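Local coordinates for putative antioxidant defense protein Mlr4105 (Mesorhizobium loti, PDB 3C1L), which probably acts as a peroxiredoxin-type antioxidant defense protein with an all-helical, AhpD-like fold, at residues F126-L130 with I158-A163. Sequence-based numbering, arbitrary orientation.
Sequences FAVKL and IASTAA
The ring of Phe126 meets the facing helix through the rim that carries CD2 and CE2. The methyl of Ala159 sits at the ring edge, near its plane, with CB 4.3 Å from Phe126 CE2. Ile158 comes in obliquely: its CG2 branch lies 3.9 Å from Phe126 CD2. With CG1 anti to the carbonyl carbon (chi1 -63°), Ile158 turns CG2 toward the ring and CG1 elsewhere. Leu145 and Asp141 of helix 139-147 also touch the Phe126 side chain, and Ala174 of a second subunit packs against this residue.

One turn on, Leu130 uses a single methyl. Its CD2 rests 3.8 Å from Ala159 O and 4.2 Å from Ala162 CB. The carbonyl oxygen it covers already accepts the helical bond from Ala163 N, so the methyl packs on a satisfied polar atom. Beside this pair, the backbones come closest at Ala127 and Ala162, whose CA atoms are 5.6 Å apart. Ala127 CB and Ala162 CB are 3.9 Å apart. Ile73 of helix 67-80 touches both alanines.

The contact joins helix 118-132 to helix 152-175 inside the all-helical fold of this AhpD-like protein. The two short segments cross at -50°, with axes 9.6 Å apart at closest approach. The side chains of Ala159 and Ala162 are single methyls, so Leu130 CD2 can reach the backbone of helix 152-175 at Ala159 O. Leu130 O accepts a hydrogen bond from Arg170 NE of the second subunit, which ties this edge of the contact to the assembly.

Every touching residue is buried, and the side chains that meet are all apolar. The pairing therefore rests on hydrophobic burial and van der Waals contact, while the backbone polar groups are served largely within each helix.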
ATOM      1  N   PHE B 126      10.671 -15.555  -0.133  1.00 28.51           N
ATOM      2  CA  PHE B 126      11.321 -14.803  -1.215  1.00 28.60           C
ATOM      3  C   PHE B 126      10.307 -14.440  -2.356  1.00 27.37           C
ATOM      4  O   PHE B 126      10.211 -13.284  -2.808  1.00 25.75           O
ATOM      5  CB  PHE B 126      12.484 -15.570  -1.749  1.00 27.49           C
ATOM      6  CG  PHE B 126      13.274 -14.844  -2.775  1.00 31.28           C
ATOM      7  CD1 PHE B 126      14.181 -13.856  -2.400  1.00 31.37           C
ATOM      8  CD2 PHE B 126      13.153 -15.171  -4.125  1.00 35.49           C
ATOM      9  CE1 PHE B 126      14.935 -13.173  -3.337  1.00 27.41           C
ATOM     10  CE2 PHE B 126      13.893 -14.471  -5.105  1.00 32.30           C
ATOM     11  CZ  PHE B 126      14.806 -13.477  -4.701  1.00 34.10           C
ATOM     12  N   ALA B 127       9.557 -15.437  -2.800  1.00 26.73           N
ATOM     13  CA  ALA B 127       8.495 -15.249  -3.831  1.00 27.74           C
ATOM     14  C   ALA B 127       7.475 -14.157  -3.452  1.00 27.60           C
ATOM     15  O   ALA B 127       7.061 -13.377  -4.310  1.00 32.27           O
ATOM     16  CB  ALA B 127       7.788 -16.571  -4.101  1.00 26.64           C
ATOM     17  N   VAL B 128       7.038 -14.124  -2.191  1.00 27.91           N
ATOM     18  CA  VAL B 128       6.158 -13.063  -1.672  1.00 29.33           C
ATOM     19  C   VAL B 128       6.779 -11.686  -1.813  1.00 28.34           C
ATOM     20  O   VAL B 128       6.168 -10.792  -2.377  1.00 27.39           O
ATOM     21  CB  VAL B 128       5.789 -13.240  -0.163  1.00 33.35           C
ATOM     22  CG1 VAL B 128       5.140 -11.985   0.354  1.00 33.93           C
ATOM     23  CG2 VAL B 128       4.866 -14.428   0.045  1.00 28.74           C
ATOM     24  N   LYS B 129       8.027 -11.543  -1.375  1.00 29.26           N
ATOM     25  CA  LYS B 129       8.755 -10.254  -1.519  1.00 28.33           C
ATOM     26  C   LYS B 129       8.992  -9.858  -2.981  1.00 27.32           C
ATOM     27  O   LYS B 129       8.790  -8.740  -3.366  1.00 28.22           O
ATOM     28  CB  LYS B 129      10.109 -10.259  -0.763  1.00 27.93           C
ATOM     29  CG  LYS B 129      10.680  -8.854  -0.668  1.00 30.60           C
ATOM     30  CD  LYS B 129      11.827  -8.714   0.223  1.00 29.66           C
ATOM     31  CE  LYS B 129      12.307  -7.277   0.216  1.00 31.60           C
ATOM     32  NZ  LYS B 129      13.585  -7.168   0.999  1.00 32.64           N
ATOM     33  N   LEU B 130       9.398 -10.795  -3.809  1.00 26.97           N
ATOM     34  CA  LEU B 130       9.534 -10.523  -5.253  1.00 28.31           C
ATOM     35  C   LEU B 130       8.163 -10.150  -5.900  1.00 25.86           C
ATOM     36  O   LEU B 130       8.132  -9.440  -6.885  1.00 26.35           O
ATOM     37  CB  LEU B 130      10.139 -11.726  -6.001  1.00 29.17           C
ATOM     38  CG  LEU B 130      10.650 -11.444  -7.417  1.00 27.84           C
ATOM     39  CD1 LEU B 130      11.808 -10.432  -7.323  1.00 29.55           C
ATOM     40  CD2 LEU B 130      11.073 -12.691  -8.039  1.00 30.64           C
ATOM     41  N   ILE B 158      13.851 -20.249  -8.612  1.00 27.02           N
ATOM     42  CA  ILE B 158      12.798 -19.682  -7.734  1.00 27.16           C
ATOM     43  C   ILE B 158      12.368 -18.340  -8.297  1.00 27.83           C
ATOM     44  O   ILE B 158      11.156 -18.055  -8.440  1.00 27.41           O
ATOM     45  CB  ILE B 158      13.243 -19.513  -6.237  1.00 29.76           C
ATOM     46  CG1 ILE B 158      13.560 -20.899  -5.601  1.00 30.31           C
ATOM     47  CG2 ILE B 158      12.186 -18.666  -5.449  1.00 23.03           C
ATOM     48  CD1 ILE B 158      14.631 -20.907  -4.395  1.00 23.28           C
ATOM     49  N   ALA B 159      13.355 -17.516  -8.639  1.00 27.26           N
ATOM     50  CA  ALA B 159      13.082 -16.156  -9.118  1.00 29.05           C
ATOM     51  C   ALA B 159      12.320 -16.203 -10.440  1.00 28.43           C
ATOM     52  O   ALA B 159      11.393 -15.465 -10.603  1.00 29.17           O
ATOM     53  CB  ALA B 159      14.333 -15.330  -9.248  1.00 26.18           C
ATOM     54  N   SER B 160      12.730 -17.102 -11.347  1.00 30.47           N
ATOM     55  CA  SER B 160      12.069 -17.304 -12.645  1.00 27.25           C
ATOM     56  C   SER B 160      10.645 -17.795 -12.535  1.00 26.91           C
ATOM     57  O   SER B 160       9.761 -17.406 -13.305  1.00 24.29           O
ATOM     58  CB  SER B 160      12.835 -18.323 -13.474  1.00 31.18           C
ATOM     59  OG  SER B 160      13.997 -17.760 -14.025  1.00 36.01           O
ATOM     60  N   THR B 161      10.433 -18.705 -11.595  1.00 28.38           N
ATOM     61  CA  THR B 161       9.137 -19.306 -11.409  1.00 28.41           C
ATOM     62  C   THR B 161       8.226 -18.218 -10.882  1.00 28.74           C
ATOM     63  O   THR B 161       7.131 -18.033 -11.409  1.00 30.17           O
ATOM     64  CB  THR B 161       9.161 -20.569 -10.471  1.00 29.89           C
ATOM     65  OG1 THR B 161      10.130 -21.548 -10.955  1.00 30.09           O
ATOM     66  CG2 THR B 161       7.792 -21.183 -10.432  1.00 28.48           C
ATOM     67  N   ALA B 162       8.687 -17.499  -9.866  1.00 27.39           N
ATOM     68  CA  ALA B 162       7.879 -16.462  -9.239  1.00 27.87           C
ATOM     69  C   ALA B 162       7.571 -15.305 -10.243  1.00 27.88           C
ATOM     70  O   ALA B 162       6.427 -14.890 -10.388  1.00 26.85           O
ATOM     71  CB  ALA B 162       8.543 -15.992  -7.880  1.00 27.93           C
ATOM     72  N   ALA B 163       8.584 -14.919 -11.001  1.00 26.37           N
ATOM     73  CA  ALA B 163       8.488 -13.926 -12.075  1.00 25.88           C
ATOM     74  C   ALA B 163       7.444 -14.276 -13.130  1.00 26.81           C
ATOM     75  O   ALA B 163       6.604 -13.454 -13.477  1.00 27.58           O
ATOM     76  CB  ALA B 163       9.876 -13.723 -12.740  1.00 23.94           C
TER